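Local coordinates for protein lectin 2 (Agrocybe aegerita, PDB 4TQJ) that binds sugars as a lectin, specifically recognising non-reducing terminal N-acetylglucosamine, through a beta-propeller fold, at residues N270-D275 with Y307-N312; G387-A390 with V395-M398. The protein carries 1 engineered substitution. All coordinates share one frame; numbering follows the deposited sequence.

Contact 1: N270-D275 with Y307-N312; sequences NDFGTD and YVALNN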
# COMPACT_ATOMS: atom_id res chain seq x y z
N ASN A 270 -32.08 -20.44 -5.51
CA ASN A 270 -32.30 -21.72 -6.17
C ASN A 270 -31.34 -21.97 -7.34
O ASN A 270 -31.74 -22.35 -8.44
CB ASN A 270 -33.77 -21.92 -6.56
CG ASN A 270 -34.17 -21.10 -7.77
OD1 ASN A 270 -33.48 -20.16 -8.17
ND2 ASN A 270 -35.31 -21.45 -8.37
N ASP A 271 -30.05 -21.77 -7.07
CA ASP A 271 -29.01 -21.96 -8.08
C ASP A 271 -27.66 -22.19 -7.39
O ASP A 271 -27.58 -22.11 -6.17
CB ASP A 271 -28.90 -20.73 -8.96
CG ASP A 271 -28.67 -21.08 -10.43
OD1 ASP A 271 -27.77 -21.90 -10.73
OD2 ASP A 271 -29.40 -20.54 -11.27
N PHE A 272 -26.64 -22.47 -8.19
CA PHE A 272 -25.28 -22.74 -7.70
C PHE A 272 -25.13 -24.13 -7.10
O PHE A 272 -24.05 -24.50 -6.63
CB PHE A 272 -24.79 -21.65 -6.72
CG PHE A 272 -24.73 -20.27 -7.32
CD1 PHE A 272 -23.82 -19.97 -8.33
CD2 PHE A 272 -25.60 -19.27 -6.90
CE1 PHE A 272 -23.77 -18.72 -8.90
CE2 PHE A 272 -25.55 -18.01 -7.45
CZ PHE A 272 -24.61 -17.73 -8.46
N GLY A 273 -26.19 -24.93 -7.14
CA GLY A 273 -26.14 -26.28 -6.61
C GLY A 273 -26.15 -27.39 -7.66
O GLY A 273 -26.24 -27.12 -8.87
N THR A 274 -26.08 -28.64 -7.20
CA THR A 274 -25.96 -29.77 -8.14
C THR A 274 -27.18 -29.92 -9.04
O THR A 274 -27.06 -30.33 -10.19
CB THR A 274 -25.69 -31.08 -7.41
OG1 THR A 274 -26.79 -31.38 -6.54
CG2 THR A 274 -24.39 -30.96 -6.58
N ASP A 275 -28.36 -29.59 -8.51
CA ASP A 275 -29.57 -29.69 -9.32
C ASP A 275 -29.49 -28.83 -10.58
O ASP A 275 -30.07 -29.17 -11.61
CB ASP A 275 -30.84 -29.36 -8.51
CG ASP A 275 -31.36 -30.57 -7.74
OD1 ASP A 275 -30.78 -31.67 -7.90
OD2 ASP A 275 -32.34 -30.41 -6.97
N TYR A 307 -21.81 -16.24 -12.94
CA TYR A 307 -23.12 -15.94 -12.38
C TYR A 307 -22.99 -15.34 -10.99
O TYR A 307 -22.07 -15.69 -10.24
CB TYR A 307 -23.98 -17.21 -12.31
CG TYR A 307 -24.34 -17.72 -13.67
CD1 TYR A 307 -25.56 -17.41 -14.25
CD2 TYR A 307 -23.44 -18.48 -14.40
CE1 TYR A 307 -25.89 -17.87 -15.52
CE2 TYR A 307 -23.76 -18.95 -15.67
CZ TYR A 307 -24.98 -18.63 -16.23
OH TYR A 307 -25.28 -19.11 -17.50
N VAL A 308 -23.90 -14.44 -10.65
CA VAL A 308 -23.86 -13.78 -9.35
C VAL A 308 -25.26 -13.66 -8.78
O VAL A 308 -26.21 -13.41 -9.51
CB VAL A 308 -23.25 -12.37 -9.46
CG1 VAL A 308 -23.50 -11.58 -8.20
CG2 VAL A 308 -21.74 -12.44 -9.80
N ALA A 309 -25.38 -13.87 -7.47
CA ALA A 309 -26.60 -13.52 -6.77
C ALA A 309 -26.23 -12.51 -5.70
O ALA A 309 -25.38 -12.79 -4.86
CB ALA A 309 -27.26 -14.74 -6.15
N LEU A 310 -26.84 -11.34 -5.76
CA LEU A 310 -26.55 -10.28 -4.81
C LEU A 310 -27.40 -10.34 -3.55
O LEU A 310 -28.62 -10.56 -3.60
CB LEU A 310 -26.73 -8.91 -5.47
CG LEU A 310 -25.81 -8.62 -6.66
CD1 LEU A 310 -26.17 -7.26 -7.26
CD2 LEU A 310 -24.32 -8.68 -6.25
N ASN A 311 -26.73 -10.15 -2.41
CA ASN A 311 -27.33 -10.09 -1.09
C ASN A 311 -28.15 -8.81 -0.97
O ASN A 311 -27.67 -7.74 -1.34
CB ASN A 311 -26.20 -10.08 -0.06
CG ASN A 311 -26.67 -10.31 1.37
OD1 ASN A 311 -27.73 -9.85 1.77
ND2 ASN A 311 -25.85 -11.02 2.15
N ASN A 312 -29.37 -8.91 -0.47
CA ASN A 312 -30.22 -7.73 -0.31
C ASN A 312 -29.67 -6.86 0.83
O ASN A 312 -30.03 -5.68 0.97
CB ASN A 312 -31.69 -8.14 -0.05
CG ASN A 312 -32.36 -8.74 -1.28
OD1 ASN A 312 -32.24 -8.20 -2.38
ND2 ASN A 312 -33.07 -9.87 -1.11

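Contact 2: G387-A390 with V395-M398; sequences GKWA and VCWM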
# COMPACT_ATOMS: atom_id res chain seq x y z
N GLY A 387 2.66 -24.94 -18.40
CA GLY A 387 3.18 -25.62 -17.22
C GLY A 387 4.00 -24.75 -16.29
O GLY A 387 4.25 -25.12 -15.14
N LYS A 388 4.41 -23.59 -16.78
CA LYS A 388 5.16 -22.63 -15.98
C LYS A 388 4.48 -22.37 -14.64
O LYS A 388 5.14 -22.17 -13.62
CB LYS A 388 5.34 -21.33 -16.74
CG LYS A 388 6.26 -20.35 -16.02
CD LYS A 388 6.52 -19.11 -16.88
CE LYS A 388 7.56 -18.22 -16.23
NZ LYS A 388 7.76 -16.98 -17.04
N TRP A 389 3.15 -22.37 -14.65
CA TRP A 389 2.41 -22.20 -13.41
C TRP A 389 1.47 -23.35 -13.10
O TRP A 389 0.33 -23.15 -12.66
CB TRP A 389 1.68 -20.86 -13.43
CG TRP A 389 2.63 -19.72 -13.26
CD1 TRP A 389 3.20 -18.94 -14.25
CD2 TRP A 389 3.15 -19.23 -12.02
NE1 TRP A 389 4.03 -18.00 -13.69
CE2 TRP A 389 4.01 -18.15 -12.32
CE3 TRP A 389 2.96 -19.59 -10.69
CZ2 TRP A 389 4.68 -17.44 -11.33
CZ3 TRP A 389 3.63 -18.88 -9.71
CH2 TRP A 389 4.48 -17.82 -10.03
N ALA A 390 1.95 -24.57 -13.34
CA ALA A 390 1.16 -25.76 -13.05
C ALA A 390 0.83 -25.81 -11.57
O ALA A 390 1.69 -25.56 -10.73
CB ALA A 390 1.91 -27.02 -13.46
N VAL A 395 2.28 -22.47 -6.39
CA VAL A 395 1.15 -21.97 -5.62
C VAL A 395 1.00 -20.49 -5.95
O VAL A 395 2.00 -19.76 -6.02
CB VAL A 395 1.42 -22.09 -4.10
CG1 VAL A 395 0.18 -21.66 -3.30
CG2 VAL A 395 1.84 -23.48 -3.75
N CYS A 396 -0.22 -20.04 -6.19
CA CYS A 396 -0.48 -18.62 -6.37
C CYS A 396 -1.59 -18.17 -5.46
O CYS A 396 -2.61 -18.85 -5.31
CB CYS A 396 -0.92 -18.30 -7.79
SG CYS A 396 0.36 -18.42 -8.97
N TRP A 397 -1.42 -16.99 -4.89
CA TRP A 397 -2.42 -16.41 -4.03
C TRP A 397 -2.60 -14.94 -4.40
O TRP A 397 -1.67 -14.30 -4.92
CB TRP A 397 -1.95 -16.43 -2.57
CG TRP A 397 -1.62 -17.77 -1.95
CD1 TRP A 397 -0.41 -18.14 -1.42
CD2 TRP A 397 -2.51 -18.87 -1.71
NE1 TRP A 397 -0.49 -19.40 -0.88
CE2 TRP A 397 -1.77 -19.87 -1.05
CE3 TRP A 397 -3.86 -19.10 -1.99
CZ2 TRP A 397 -2.33 -21.09 -0.68
CZ3 TRP A 397 -4.42 -20.31 -1.63
CH2 TRP A 397 -3.65 -21.29 -0.98
N MET A 398 -3.78 -14.40 -4.13
CA MET A 398 -3.92 -12.96 -4.01
C MET A 398 -3.70 -12.62 -2.53
O MET A 398 -4.06 -13.40 -1.66
CB MET A 398 -5.31 -12.50 -4.46
CG MET A 398 -5.66 -12.88 -5.90
SD MET A 398 -4.50 -12.24 -7.14
CE MET A 398 -4.59 -10.47 -6.85

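Contact 1: N270-D275 with Y307-N312
The apolar contact is made by the far edge of the F272 ring, which is wedged against Y307 and A309. CE1 of F272 lies 3.7 Å from CB of Y307, which comes in from off the ring plane, while CE2 of F272 meets the methyl carbon CB of A309 at 3.9 Å, at the ring edge and near its plane. The benzyl group gets there because CG stands beside the backbone N (chi1 -61°), which carries the ring end across to strand 306-309. Y307 offers little more than its CB, as the phenol leads away from F272. V308, between the two, points its side chain away from the loop.

The contact joins one propeller blade to the next: 270-275 leaves strand 266-269, the outermost of its blade, and F272 presses on the third strand of the following blade, also touching V298 of strand 297-301.

Ring carbon and peptide also meet: CZ of F272 sits 3.7 Å from O of Y307, which approaches the ring at its edge, near its plane.

Polar bonds fix the loop that holds F272. D271 OD1 accepts F272 N at 2.8 Å (N-H...O angle 150°) through its anti lone pair and also takes W278 NE1, so one carboxylate oxygen grips two N-H groups. F272 O accepts R285 NH1 from the next strand, 285-288.

Contact 2: G387-A390 with V395-M398
W389 and C396 meet through a sulfur-aromatic contact. SG of C396 lies 3.3 Å from CE3 of W389 and 3.4 Å from its CZ3, at the benzo part of the indole. It is 4.0 Å from the centroid of the six-membered ring and 45° off the ring normal, an oblique approach. The thiol reaches the ring because SG stands beside its own backbone N (chi1 -72°), on a side chain directed toward the loop. F382 is another ring neighbour of W389, meeting the indole with its plane inclined at about 45°.

A looser contact with the backbone lies close by: O of V395 is 4.1 Å from CZ3 of W389, at the ring edge. The V395 side chain points away from the loop, and its CG1 lies over one face of the W397 ring.

Hydrogen bonds shape the loop itself. A390 N bonds to G387 O at 3.0 Å, closing a turn over K388 and W389, whose carbonyl O accepts R339 NH1.

Strand 395-399 is the innermost strand of the blade begun by the N-terminal strands, a C-terminal closure of the propeller ring. With a polarisable sulfur against a buried indole, attraction here probably rests largely on dispersion, and the short S-C distances mean tight packing.

Overall arrangement
Contacts 1 and 2 follow one another along the chain and lie well apart, with centres 28 Å and nearest atoms about 17 Å from each other. Both repeat one theme: an aromatic side chain in the loop after the outermost strand of one blade reaches into the next blade, at the third strand in 270-275 with 307-312 and at the innermost strand in 387-390 with 395-398. The blade of strands 339-343 to 376-379 comes after the blade F272 presses on, and from its end W389 reaches out. As in the related Psathyrella velutina lectin, N-acetylglucosamine probably binds in pockets between neighbouring blades; neither contact can be tied to a particular pocket.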